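Side-chain contacts in histidinol dehydrogenase (Elizabethkingia anophelis NUHP1, PDB 6AN0), which probably catalyses the two successive NAD-dependent oxidations that turn L-histidinol into L-histidine, the last step of histidine biosynthesis, with one zinc ion per subunit: residues 110-113 / 117-120; 96-101 / 151-156; 235-240 / 376-381. One frame throughout, in Å; residues are numbered along the deposited sequence.

Contact 1: residues 110-113 / 117-120; sequences IIET and VNCW
A beta hairpin joins these two segments, and its antiparallel strands pair I111 with C119 and E112 with N118. I111 and C119 form the hydrogen-bonded pair. I111 N donates to C119 O at 2.9 Å, and C119 N returns the bond to I111 O at 2.9 Å. Both bonds are nearly straight, with angles at the hydrogen of 166° and 167°. Toward the turn the pairing slackens, and the bond from T113 N to V117 O is weak. E112 and N118 form the non-hydrogen-bonded pair, where CA-H...O contacts take over: N118 CA lies 3.3 Å from I111 O, and E112 CA meets V117 O in the same way.

The side chains of E112 and N118 share one face of the hairpin. The amide oxygen N118 OD1 rests 3.4 Å from E112 CB, so the aliphatic root of the glutamate makes the contact. I110 CG2 packs on N118 CB at 3.9 Å. I110 CG1 approaches the W120 ring obliquely, 4.1 Å from W120 CE3. With chi1 -64°, I110 has CG2 anti to the backbone N, and the two branches part to N118 and W120. At the turn end, T113 OG1 lies beside V117 CG1 at 3.4 Å, while the strongest polar partner of this hydroxyl is S367 O of the second subunit.

Strand 391-399 pairs with the other edge of 117-120 through backbone bonds between N118 and K398 and between W120 and F396, whose ring also stacks on W120. The second subunit packs F100 on C119 and S103 on I111.

Contact 2: residues 96-101 / 151-156; sequences NIEKFH and AQLAGC. With EDO (1,2-ethanediol), chain C.
L153 reaches across from helix 142-154 and lays its CD1 methyl on helix 84-102, against E98 O and H101 CB. This is helix-helix packing near the C-terminal end of each helix, and between these two segments L153 carries it. L153 CD1 lies 3.7 Å from E98 O and 3.7 Å from H101 CB, which are about one helical turn apart on the same side of the helix. The second methyl, L153 CD2, meets the aliphatic part of E98 at CG, 4.2 Å away. E98 has CG anti to its backbone N (chi1 -173°) and an extended chain, which carries the carboxylate past the leucine. There E98 OE2 takes a weak bond from a 1,2-ethanediol, probably from the crystallisation liquor. No hydrogen bond links the two segments; the touch is made by the leucine methyls.

Only the CB of H101 faces the leucine. The imidazole turns back along its own helix. Beyond the segments, L387 also packs on L153, and I97 and E98 touch I149 one turn earlier on helix 142-154. That helix ends in a Schellman motif at G155, which has positive phi and sends C156 N back to A151 O at 3.2 Å.

I97 O holds two donors from H101, the backbone N and the ring ND1, which approach from opposite faces of the carbonyl plane. The ND1 bond is 2.9 Å long, and I97 O lies almost in the imidazole plane.

Contact 3: residues 235-240 / 376-381; sequences DMPAGP and NGYARN. With EDO (1,2-ethanediol), chain G; EDO (1,2-ethanediol), chain D.
A238 O and N376 ND2 are joined by a water, which donates to A238 O at 2.6 Å and accepts from N376 ND2 at 2.7 Å. This water also sits at the edge of the Y378 ring, in its plane. It is a polar link between two loops, 235-240 and 376-381, that otherwise meet through a proline and a tyrosine. P237 CB lies over one face of the Y378 ring in a CH-pi contact, 3.7 Å from the centroid and 17° off the ring normal. P237 CG lies over the same face, 3.6 Å from Y378 CE1. The CB of Y378 points toward the other loop, and chi1 of -77° brings the ring against P237.

A 1,2-ethanediol, probably from the crystallisation liquor, has C1 over the opposite face. R380 NH1 donates to O2 of this ethanediol at 3.0 Å.

Y378 stands at the start of a short 3-10 turn, 378-380, and also packs on G231 of the second subunit. N381 ND2 bonds to D210 O and G231 O of that subunit. The two loops therefore meet through a CH-pi contact and a bridging water, with no direct hydrogen bond between them.

Overall arrangement
Contact 1 is nested in the chain loop that contact 2 closes: helix 84-102 leads into the hairpin, and strand 117-132 leads on to helix 142-154. Their centres are nevertheless about 28 Å apart. Contact 3 follows later in the chain, with its centre about 22 Å from that of contact 2 and about 35 Å from that of contact 1. None touches another within the subunit, but all three touch the second subunit. There contacts 1 and 2 meet: K99 of one chain bonds E112 O of the other. The side chain of W120 lies about 6 Å from a bound histidine. Contact 3 lies near E330, a predicted proton acceptor, about 8 Å from Y378 between side chains.

Contact 1: residues 110-113 / 117-120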
ATOM      1  N   ILE A 110      -0.058  23.919  -1.167  1.00 26.94           N
ATOM      2  CA  ILE A 110       1.340  24.259  -1.422  1.00 23.42           C
ATOM      3  C   ILE A 110       2.016  24.684  -0.122  1.00 25.15           C
ATOM      4  O   ILE A 110       1.572  25.615   0.561  1.00 22.56           O
ATOM      5  CB  ILE A 110       1.466  25.344  -2.501  1.00 31.63           C
ATOM      6  CG1 ILE A 110       0.945  24.807  -3.837  1.00 32.03           C
ATOM      7  CG2 ILE A 110       2.933  25.741  -2.665  1.00 29.95           C
ATOM      8  CD1 ILE A 110       0.912  25.847  -4.945  1.00 41.64           C
ATOM      9  N   ILE A 111       3.095  23.991   0.224  1.00 21.62           N
ATOM     10  CA  ILE A 111       3.812  24.186   1.478  1.00 22.04           C
ATOM     11  C   ILE A 111       5.110  24.911   1.158  1.00 24.90           C
ATOM     12  O   ILE A 111       5.914  24.425   0.352  1.00 26.76           O
ATOM     13  CB  ILE A 111       4.098  22.841   2.172  1.00 21.32           C
ATOM     14  CG1 ILE A 111       2.813  22.011   2.314  1.00 27.41           C
ATOM     15  CG2 ILE A 111       4.852  23.031   3.490  1.00 27.01           C
ATOM     16  CD1 ILE A 111       1.707  22.687   3.092  1.00 30.55           C
ATOM     17  N   GLU A 112       5.341  26.053   1.797  1.00 23.23           N
ATOM     18  CA  GLU A 112       6.643  26.701   1.663  1.00 24.25           C
ATOM     19  C   GLU A 112       7.485  26.209   2.828  1.00 26.75           C
ATOM     20  O   GLU A 112       7.371  26.715   3.947  1.00 31.29           O
ATOM     21  CB  GLU A 112       6.526  28.226   1.649  1.00 25.65           C
ATOM     22  CG  GLU A 112       7.860  28.929   1.339  1.00 31.07           C
ATOM     23  CD  GLU A 112       7.761  30.448   1.349  1.00 47.34           C
ATOM     24  OE1 GLU A 112       8.179  31.092   0.359  1.00 49.69           O
ATOM     25  OE2 GLU A 112       7.269  30.987   2.352  1.00 45.46           O
ATOM     26  N   THR A 113       8.344  25.222   2.574  1.00 23.38           N
ATOM     27  CA  THR A 113       9.092  24.630   3.683  1.00 24.24           C
ATOM     28  C   THR A 113      10.136  25.590   4.216  1.00 26.06           C
ATOM     29  O   THR A 113      10.396  25.628   5.425  1.00 32.70           O
ATOM     30  CB  THR A 113       9.734  23.310   3.248  1.00 32.26           C
ATOM     31  OG1 THR A 113      10.522  23.521   2.069  1.00 24.21           O
ATOM     32  CG2 THR A 113       8.655  22.291   2.930  1.00 28.02           C
ATOM     33  N   VAL A 117      11.248  27.635  -1.468  1.00 22.51           N
ATOM     34  CA  VAL A 117      11.121  26.204  -1.685  1.00 24.85           C
ATOM     35  C   VAL A 117       9.660  25.854  -1.464  1.00 30.54           C
ATOM     36  O   VAL A 117       9.186  25.865  -0.322  1.00 29.12           O
ATOM     37  CB  VAL A 117      12.022  25.390  -0.748  1.00 24.54           C
ATOM     38  CG1 VAL A 117      11.842  23.902  -1.015  1.00 24.86           C
ATOM     39  CG2 VAL A 117      13.490  25.828  -0.890  1.00 23.43           C
ATOM     40  N   ASN A 118       8.949  25.535  -2.542  1.00 21.99           N
ATOM     41  CA  ASN A 118       7.539  25.177  -2.476  1.00 21.88           C
ATOM     42  C   ASN A 118       7.374  23.706  -2.849  1.00 23.15           C
ATOM     43  O   ASN A 118       7.863  23.274  -3.899  1.00 20.65           O
ATOM     44  CB  ASN A 118       6.706  26.060  -3.411  1.00 22.15           C
ATOM     45  CG  ASN A 118       6.512  27.468  -2.875  1.00 31.32           C
ATOM     46  OD1 ASN A 118       6.317  27.673  -1.673  1.00 31.21           O
ATOM     47  ND2 ASN A 118       6.570  28.447  -3.764  1.00 47.29           N
ATOM     48  N   CYS A 119       6.673  22.952  -1.996  1.00 18.81           N
ATOM     49  CA  CYS A 119       6.449  21.519  -2.171  1.00 19.09           C
ATOM     50  C   CYS A 119       4.963  21.204  -2.040  1.00 18.53           C
ATOM     51  O   CYS A 119       4.258  21.814  -1.241  1.00 20.08           O
ATOM     52  CB  CYS A 119       7.213  20.676  -1.128  1.00 23.41           C
ATOM     53  SG  CYS A 119       8.993  20.985  -1.013  1.00 28.76           S
ATOM     54  N   TRP A 120       4.492  20.213  -2.795  1.00 18.36           N
ATOM     55  CA  TRP A 120       3.101  19.803  -2.646  1.00 17.30           C
ATOM     56  C   TRP A 120       2.940  18.417  -3.239  1.00 19.89           C
ATOM     57  O   TRP A 120       3.883  17.847  -3.795  1.00 19.18           O
ATOM     58  CB  TRP A 120       2.133  20.810  -3.294  1.00 18.42           C
ATOM     59  CG  TRP A 120       2.177  20.895  -4.812  1.00 17.09           C
ATOM     60  CD1 TRP A 120       1.360  20.248  -5.697  1.00 26.59           C
ATOM     61  CD2 TRP A 120       3.064  21.702  -5.601  1.00 24.41           C
ATOM     62  NE1 TRP A 120       1.689  20.593  -6.990  1.00 22.58           N
ATOM     63  CE2 TRP A 120       2.726  21.489  -6.959  1.00 26.83           C
ATOM     64  CE3 TRP A 120       4.103  22.586  -5.295  1.00 27.39           C
ATOM     65  CZ2 TRP A 120       3.409  22.112  -8.006  1.00 24.75           C
ATOM     66  CZ3 TRP A 120       4.779  23.212  -6.343  1.00 27.23           C
ATOM     67  CH2 TRP A 120       4.422  22.973  -7.679  1.00 25.80           C
TER

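Contact 2: residues 96-101 / 151-156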
ATOM      1  N   ASN A  96     -24.672   6.279  -1.689  1.00 23.41           N
ATOM      2  CA  ASN A  96     -24.004   6.473  -0.406  1.00 24.41           C
ATOM      3  C   ASN A  96     -22.520   6.167  -0.496  1.00 23.92           C
ATOM      4  O   ASN A  96     -21.695   6.901   0.062  1.00 21.86           O
ATOM      5  CB  ASN A  96     -24.656   5.597   0.661  1.00 23.14           C
ATOM      6  CG  ASN A  96     -26.019   6.099   1.060  1.00 30.42           C
ATOM      7  OD1 ASN A  96     -26.334   7.259   0.839  1.00 27.38           O
ATOM      8  ND2 ASN A  96     -26.838   5.227   1.646  1.00 27.35           N
ATOM      9  N   ILE A  97     -22.167   5.071  -1.174  1.00 21.57           N
ATOM     10  CA  ILE A  97     -20.764   4.740  -1.398  1.00 19.36           C
ATOM     11  C   ILE A  97     -20.070   5.849  -2.186  1.00 20.19           C
ATOM     12  O   ILE A  97     -18.946   6.263  -1.857  1.00 20.67           O
ATOM     13  CB  ILE A  97     -20.660   3.375  -2.114  1.00 21.57           C
ATOM     14  CG1 ILE A  97     -21.142   2.252  -1.186  1.00 24.05           C
ATOM     15  CG2 ILE A  97     -19.224   3.121  -2.597  1.00 21.56           C
ATOM     16  CD1 ILE A  97     -21.531   0.951  -1.916  1.00 29.23           C
ATOM     17  N   GLU A  98     -20.724   6.350  -3.236  1.00 19.23           N
ATOM     18  CA  GLU A  98     -20.108   7.409  -4.033  1.00 21.08           C
ATOM     19  C   GLU A  98     -19.900   8.663  -3.196  1.00 25.64           C
ATOM     20  O   GLU A  98     -18.842   9.299  -3.262  1.00 23.07           O
ATOM     21  CB  GLU A  98     -20.972   7.730  -5.260  1.00 20.18           C
ATOM     22  CG  GLU A  98     -20.295   8.716  -6.217  1.00 32.31           C
ATOM     23  CD  GLU A  98     -21.105   8.973  -7.484  1.00 59.25           C
ATOM     24  OE1 GLU A  98     -22.293   8.590  -7.523  1.00 69.51           O
ATOM     25  OE2 GLU A  98     -20.548   9.554  -8.440  1.00 67.18           O
ATOM     26  N   LYS A  99     -20.900   9.026  -2.392  1.00 21.35           N
ATOM     27  CA  LYS A  99     -20.793  10.245  -1.598  1.00 24.04           C
ATOM     28  C   LYS A  99     -19.634  10.160  -0.607  1.00 24.99           C
ATOM     29  O   LYS A  99     -18.842  11.105  -0.475  1.00 22.40           O
ATOM     30  CB  LYS A  99     -22.119  10.506  -0.887  1.00 25.15           C
ATOM     31  CG  LYS A  99     -22.202  11.844  -0.195  1.00 38.05           C
ATOM     32  CD  LYS A  99     -23.629  12.167   0.243  1.00 41.36           C
ATOM     33  CE  LYS A  99     -23.662  13.459   1.049  1.00 48.59           C
ATOM     34  NZ  LYS A  99     -25.018  13.725   1.614  1.00 57.44           N
ATOM     35  N   PHE A 100     -19.504   9.028   0.089  1.00 20.29           N
ATOM     36  CA  PHE A 100     -18.454   8.916   1.097  1.00 22.73           C
ATOM     37  C   PHE A 100     -17.067   8.853   0.469  1.00 24.12           C
ATOM     38  O   PHE A 100     -16.120   9.461   0.986  1.00 20.54           O
ATOM     39  CB  PHE A 100     -18.678   7.679   1.982  1.00 21.86           C
ATOM     40  CG  PHE A 100     -17.635   7.517   3.067  1.00 22.30           C
ATOM     41  CD1 PHE A 100     -17.515   8.470   4.070  1.00 23.95           C
ATOM     42  CD2 PHE A 100     -16.787   6.415   3.088  1.00 21.32           C
ATOM     43  CE1 PHE A 100     -16.566   8.342   5.087  1.00 24.32           C
ATOM     44  CE2 PHE A 100     -15.832   6.268   4.109  1.00 19.10           C
ATOM     45  CZ  PHE A 100     -15.723   7.232   5.112  1.00 24.04           C
ATOM     46  N   HIS A 101     -16.911   8.123  -0.643  1.00 19.88           N
ATOM     47  CA  HIS A 101     -15.577   8.042  -1.241  1.00 22.54           C
ATOM     48  C   HIS A 101     -15.195   9.327  -1.955  1.00 21.25           C
ATOM     49  O   HIS A 101     -14.005   9.665  -2.018  1.00 22.28           O
ATOM     50  CB  HIS A 101     -15.482   6.847  -2.188  1.00 20.94           C
ATOM     51  CG  HIS A 101     -15.438   5.547  -1.458  1.00 19.85           C
ATOM     52  ND1 HIS A 101     -16.568   4.946  -0.948  1.00 22.90           N
ATOM     53  CD2 HIS A 101     -14.391   4.780  -1.071  1.00 21.80           C
ATOM     54  CE1 HIS A 101     -16.222   3.840  -0.307  1.00 22.70           C
ATOM     55  NE2 HIS A 101     -14.906   3.720  -0.363  1.00 20.85           N
ATOM     56  N   ALA A 151     -12.763   3.444  -7.994  1.00 17.11           N
ATOM     57  CA  ALA A 151     -11.975   3.458  -9.224  1.00 18.33           C
ATOM     58  C   ALA A 151     -12.467   4.537 -10.179  1.00 22.95           C
ATOM     59  O   ALA A 151     -11.665   5.258 -10.783  1.00 20.94           O
ATOM     60  CB  ALA A 151     -12.028   2.083  -9.906  1.00 17.74           C
ATOM     61  N   GLN A 152     -13.785   4.643 -10.353  1.00 18.90           N
ATOM     62  CA  GLN A 152     -14.322   5.664 -11.245  1.00 21.77           C
ATOM     63  C   GLN A 152     -14.048   7.058 -10.704  1.00 20.50           C
ATOM     64  O   GLN A 152     -13.632   7.946 -11.455  1.00 20.90           O
ATOM     65  CB  GLN A 152     -15.825   5.442 -11.462  1.00 21.98           C
ATOM     66  CG  GLN A 152     -16.157   4.189 -12.270  1.00 28.74           C
ATOM     67  CD  GLN A 152     -15.833   4.321 -13.764  1.00 28.91           C
ATOM     68  OE1 GLN A 152     -14.887   5.015 -14.158  1.00 30.62           O
ATOM     69  NE2 GLN A 152     -16.630   3.656 -14.599  1.00 28.21           N
ATOM     70  N   LEU A 153     -14.229   7.254  -9.396  1.00 21.46           N
ATOM     71  CA  LEU A 153     -14.018   8.566  -8.799  1.00 18.17           C
ATOM     72  C   LEU A 153     -12.575   9.022  -8.914  1.00 21.36           C
ATOM     73  O   LEU A 153     -12.313  10.224  -9.065  1.00 23.41           O
ATOM     74  CB  LEU A 153     -14.432   8.547  -7.329  1.00 21.94           C
ATOM     75  CG  LEU A 153     -15.932   8.593  -7.039  1.00 28.22           C
ATOM     76  CD1 LEU A 153     -16.147   8.266  -5.567  1.00 24.35           C
ATOM     77  CD2 LEU A 153     -16.493   9.974  -7.372  1.00 29.46           C
ATOM     78  N   ALA A 154     -11.630   8.081  -8.827  1.00 18.43           N
ATOM     79  CA  ALA A 154     -10.213   8.394  -8.967  1.00 21.35           C
ATOM     80  C   ALA A 154      -9.833   8.804 -10.386  1.00 23.72           C
ATOM     81  O   ALA A 154      -8.770   9.409 -10.577  1.00 22.26           O
ATOM     82  CB  ALA A 154      -9.369   7.182  -8.550  1.00 21.32           C
ATOM     83  N   GLY A 155     -10.661   8.486 -11.378  1.00 24.37           N
ATOM     84  CA  GLY A 155     -10.317   8.767 -12.762  1.00 21.83           C
ATOM     85  C   GLY A 155      -9.594   7.641 -13.468  1.00 19.06           C
ATOM     86  O   GLY A 155      -8.952   7.884 -14.498  1.00 22.57           O
ATOM     87  N   CYS A 156      -9.668   6.420 -12.944  1.00 19.56           N
ATOM     88  CA  CYS A 156      -9.031   5.274 -13.590  1.00 20.33           C
ATOM     89  C   CYS A 156      -9.682   5.010 -14.950  1.00 29.48           C
ATOM     90  O   CYS A 156     -10.899   4.829 -15.034  1.00 27.59           O
ATOM     91  CB  CYS A 156      -9.145   4.042 -12.690  1.00 18.85           C
ATOM     92  SG  CYS A 156      -8.432   4.274 -11.018  1.00 25.31           S
TER
HETATM   93  C1  EDO C 502     -19.834   6.247 -10.043  1.00 48.76           C
HETATM   94  O1  EDO C 502     -18.795   7.230 -10.139  1.00 60.75           O
HETATM   95  C2  EDO C 502     -19.711   5.231 -11.169  1.00 40.75           C
HETATM   96  O2  EDO C 502     -20.120   5.799 -12.421  1.00 57.49           O

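Contact 3: residues 235-240 / 376-381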
ATOM      1  N   ASP A 235      -4.411  -5.154  -3.736  1.00 21.55           N
ATOM      2  CA  ASP A 235      -5.075  -4.305  -2.743  1.00 24.58           C
ATOM      3  C   ASP A 235      -4.579  -4.602  -1.334  1.00 30.71           C
ATOM      4  O   ASP A 235      -4.118  -3.698  -0.626  1.00 31.88           O
ATOM      5  CB  ASP A 235      -6.609  -4.418  -2.822  1.00 21.98           C
ATOM      6  CG  ASP A 235      -7.137  -5.858  -2.912  1.00 21.86           C
ATOM      7  OD1 ASP A 235      -6.361  -6.830  -3.073  1.00 22.22           O
ATOM      8  OD2 ASP A 235      -8.384  -5.994  -2.846  1.00 24.05           O
ATOM      9  N   MET A 236      -4.634  -5.854  -0.921  1.00 24.43           N
ATOM     10  CA  MET A 236      -4.200  -6.217   0.422  1.00 27.87           C
ATOM     11  C   MET A 236      -4.131  -7.737   0.514  1.00 27.52           C
ATOM     12  O   MET A 236      -4.677  -8.419  -0.360  1.00 28.70           O
ATOM     13  CB  MET A 236      -5.181  -5.676   1.452  1.00 31.93           C
ATOM     14  CG  MET A 236      -6.519  -6.351   1.338  1.00 36.76           C
ATOM     15  SD  MET A 236      -7.704  -5.581   2.444  1.00 35.31           S
ATOM     16  CE  MET A 236      -7.901  -3.992   1.662  1.00 23.70           C
ATOM     17  N   PRO A 237      -3.504  -8.299   1.553  1.00 37.14           N
ATOM     18  CA  PRO A 237      -3.555  -9.752   1.751  1.00 30.14           C
ATOM     19  C   PRO A 237      -4.949 -10.213   2.148  1.00 38.10           C
ATOM     20  O   PRO A 237      -5.787  -9.437   2.611  1.00 29.87           O
ATOM     21  CB  PRO A 237      -2.555 -10.002   2.887  1.00 32.01           C
ATOM     22  CG  PRO A 237      -1.791  -8.742   3.042  1.00 30.10           C
ATOM     23  CD  PRO A 237      -2.678  -7.643   2.583  1.00 35.41           C
ATOM     24  N   ALA A 238      -5.186 -11.511   1.989  1.00 36.75           N
ATOM     25  CA  ALA A 238      -6.525 -12.064   2.147  1.00 45.48           C
ATOM     26  C   ALA A 238      -6.623 -12.977   3.369  1.00 46.75           C
ATOM     27  O   ALA A 238      -5.623 -13.371   3.983  1.00 46.59           O
ATOM     28  CB  ALA A 238      -6.945 -12.819   0.879  1.00 46.52           C
ATOM     29  N   GLY A 239      -7.872 -13.299   3.716  1.00 36.43           N
ATOM     30  CA  GLY A 239      -8.198 -14.264   4.744  1.00 35.12           C
ATOM     31  C   GLY A 239      -9.699 -14.288   4.999  1.00 33.94           C
ATOM     32  O   GLY A 239     -10.459 -13.520   4.395  1.00 30.43           O
ATOM     33  N   PRO A 240     -10.160 -15.160   5.900  1.00 32.23           N
ATOM     34  CA  PRO A 240     -11.601 -15.223   6.191  1.00 28.16           C
ATOM     35  C   PRO A 240     -12.071 -14.007   6.985  1.00 25.35           C
ATOM     36  O   PRO A 240     -11.308 -13.379   7.719  1.00 30.17           O
ATOM     37  CB  PRO A 240     -11.748 -16.507   7.020  1.00 34.06           C
ATOM     38  CG  PRO A 240     -10.409 -17.229   6.915  1.00 46.41           C
ATOM     39  CD  PRO A 240      -9.390 -16.161   6.656  1.00 34.73           C
ATOM     40  N   ASN A 376      -7.736 -11.211   9.473  1.00 21.45           N
ATOM     41  CA  ASN A 376      -6.702 -12.109   9.998  1.00 24.61           C
ATOM     42  C   ASN A 376      -5.569 -11.335  10.670  1.00 29.68           C
ATOM     43  O   ASN A 376      -4.422 -11.797  10.712  1.00 30.83           O
ATOM     44  CB  ASN A 376      -6.151 -13.016   8.893  1.00 26.26           C
ATOM     45  CG  ASN A 376      -5.457 -14.254   9.435  1.00 45.01           C
ATOM     46  OD1 ASN A 376      -5.722 -14.696  10.553  1.00 53.10           O
ATOM     47  ND2 ASN A 376      -4.554 -14.815   8.640  1.00 54.97           N
ATOM     48  N   GLY A 377      -5.881 -10.157  11.210  1.00 21.85           N
ATOM     49  CA  GLY A 377      -4.894  -9.330  11.868  1.00 22.91           C
ATOM     50  C   GLY A 377      -4.193  -8.342  10.966  1.00 26.29           C
ATOM     51  O   GLY A 377      -3.374  -7.554  11.456  1.00 25.03           O
ATOM     52  N   TYR A 378      -4.493  -8.341   9.662  1.00 22.04           N
ATOM     53  CA  TYR A 378      -3.895  -7.343   8.786  1.00 22.18           C
ATOM     54  C   TYR A 378      -4.396  -5.935   9.061  1.00 19.74           C
ATOM     55  O   TYR A 378      -3.871  -4.986   8.470  1.00 21.25           O
ATOM     56  CB  TYR A 378      -4.125  -7.720   7.325  1.00 18.41           C
ATOM     57  CG  TYR A 378      -3.179  -8.830   6.902  1.00 23.35           C
ATOM     58  CD1 TYR A 378      -1.808  -8.599   6.819  1.00 18.46           C
ATOM     59  CD2 TYR A 378      -3.645 -10.104   6.626  1.00 23.64           C
ATOM     60  CE1 TYR A 378      -0.932  -9.597   6.443  1.00 23.37           C
ATOM     61  CE2 TYR A 378      -2.762 -11.127   6.256  1.00 27.75           C
ATOM     62  CZ  TYR A 378      -1.409 -10.856   6.167  1.00 29.54           C
ATOM     63  OH  TYR A 378      -0.527 -11.844   5.797  1.00 31.49           O
ATOM     64  N   ALA A 379      -5.377  -5.759   9.950  1.00 19.86           N
ATOM     65  CA  ALA A 379      -5.699  -4.397  10.358  1.00 20.53           C
ATOM     66  C   ALA A 379      -4.553  -3.761  11.145  1.00 20.14           C
ATOM     67  O   ALA A 379      -4.563  -2.536  11.336  1.00 20.52           O
ATOM     68  CB  ALA A 379      -6.998  -4.368  11.176  1.00 18.89           C
ATOM     69  N   ARG A 380      -3.547  -4.548  11.562  1.00 18.95           N
ATOM     70  CA  ARG A 380      -2.362  -3.968  12.186  1.00 18.57           C
ATOM     71  C   ARG A 380      -1.525  -3.150  11.215  1.00 22.61           C
ATOM     72  O   ARG A 380      -0.742  -2.302  11.662  1.00 23.25           O
ATOM     73  CB  ARG A 380      -1.462  -5.065  12.779  1.00 20.03           C
ATOM     74  CG  ARG A 380      -2.159  -5.865  13.855  1.00 27.76           C
ATOM     75  CD  ARG A 380      -1.282  -6.990  14.412  1.00 29.99           C
ATOM     76  NE  ARG A 380      -2.074  -7.836  15.314  1.00 35.47           N
ATOM     77  CZ  ARG A 380      -2.363  -9.114  15.087  1.00 38.84           C
ATOM     78  NH1 ARG A 380      -1.906  -9.707  13.994  1.00 32.99           N
ATOM     79  NH2 ARG A 380      -3.102  -9.805  15.958  1.00 29.60           N
ATOM     80  N   ASN A 381      -1.605  -3.429   9.909  1.00 20.52           N
ATOM     81  CA  ASN A 381      -0.679  -2.788   8.989  1.00 17.32           C
ATOM     82  C   ASN A 381      -1.274  -2.434   7.639  1.00 23.74           C
ATOM     83  O   ASN A 381      -0.541  -1.923   6.787  1.00 27.01           O
ATOM     84  CB  ASN A 381       0.601  -3.654   8.803  1.00 18.45           C
ATOM     85  CG  ASN A 381       0.318  -5.170   8.622  1.00 21.00           C
ATOM     86  OD1 ASN A 381      -0.808  -5.592   8.397  1.00 25.06           O
ATOM     87  ND2 ASN A 381       1.369  -5.972   8.708  1.00 21.09           N
TER
HETATM   88  C1  EDO G 506      -0.269 -10.236   9.954  1.00 42.89           C
HETATM   89  O1  EDO G 506      -1.465 -10.925  10.335  1.00 47.02           O
HETATM   90  C2  EDO G 506      -0.303  -8.808  10.494  1.00 36.07           C
HETATM   91  O2  EDO G 506       0.042  -8.836  11.886  1.00 41.99           O
HETATM   92  C1  EDO D 503      -5.773  -0.762   0.801  0.65 28.30           C
HETATM   93  O1  EDO D 503      -5.438   0.595   0.480  0.65 26.70           O
HETATM   94  C2  EDO D 503      -5.998  -1.441  -0.543  0.65 24.08           C
HETATM   95  O2  EDO D 503      -4.869  -1.125  -1.344  0.65  7.31           O
HETATM   96  O   HOH W   1      -4.407 -14.595   5.949  1.00 44.14           O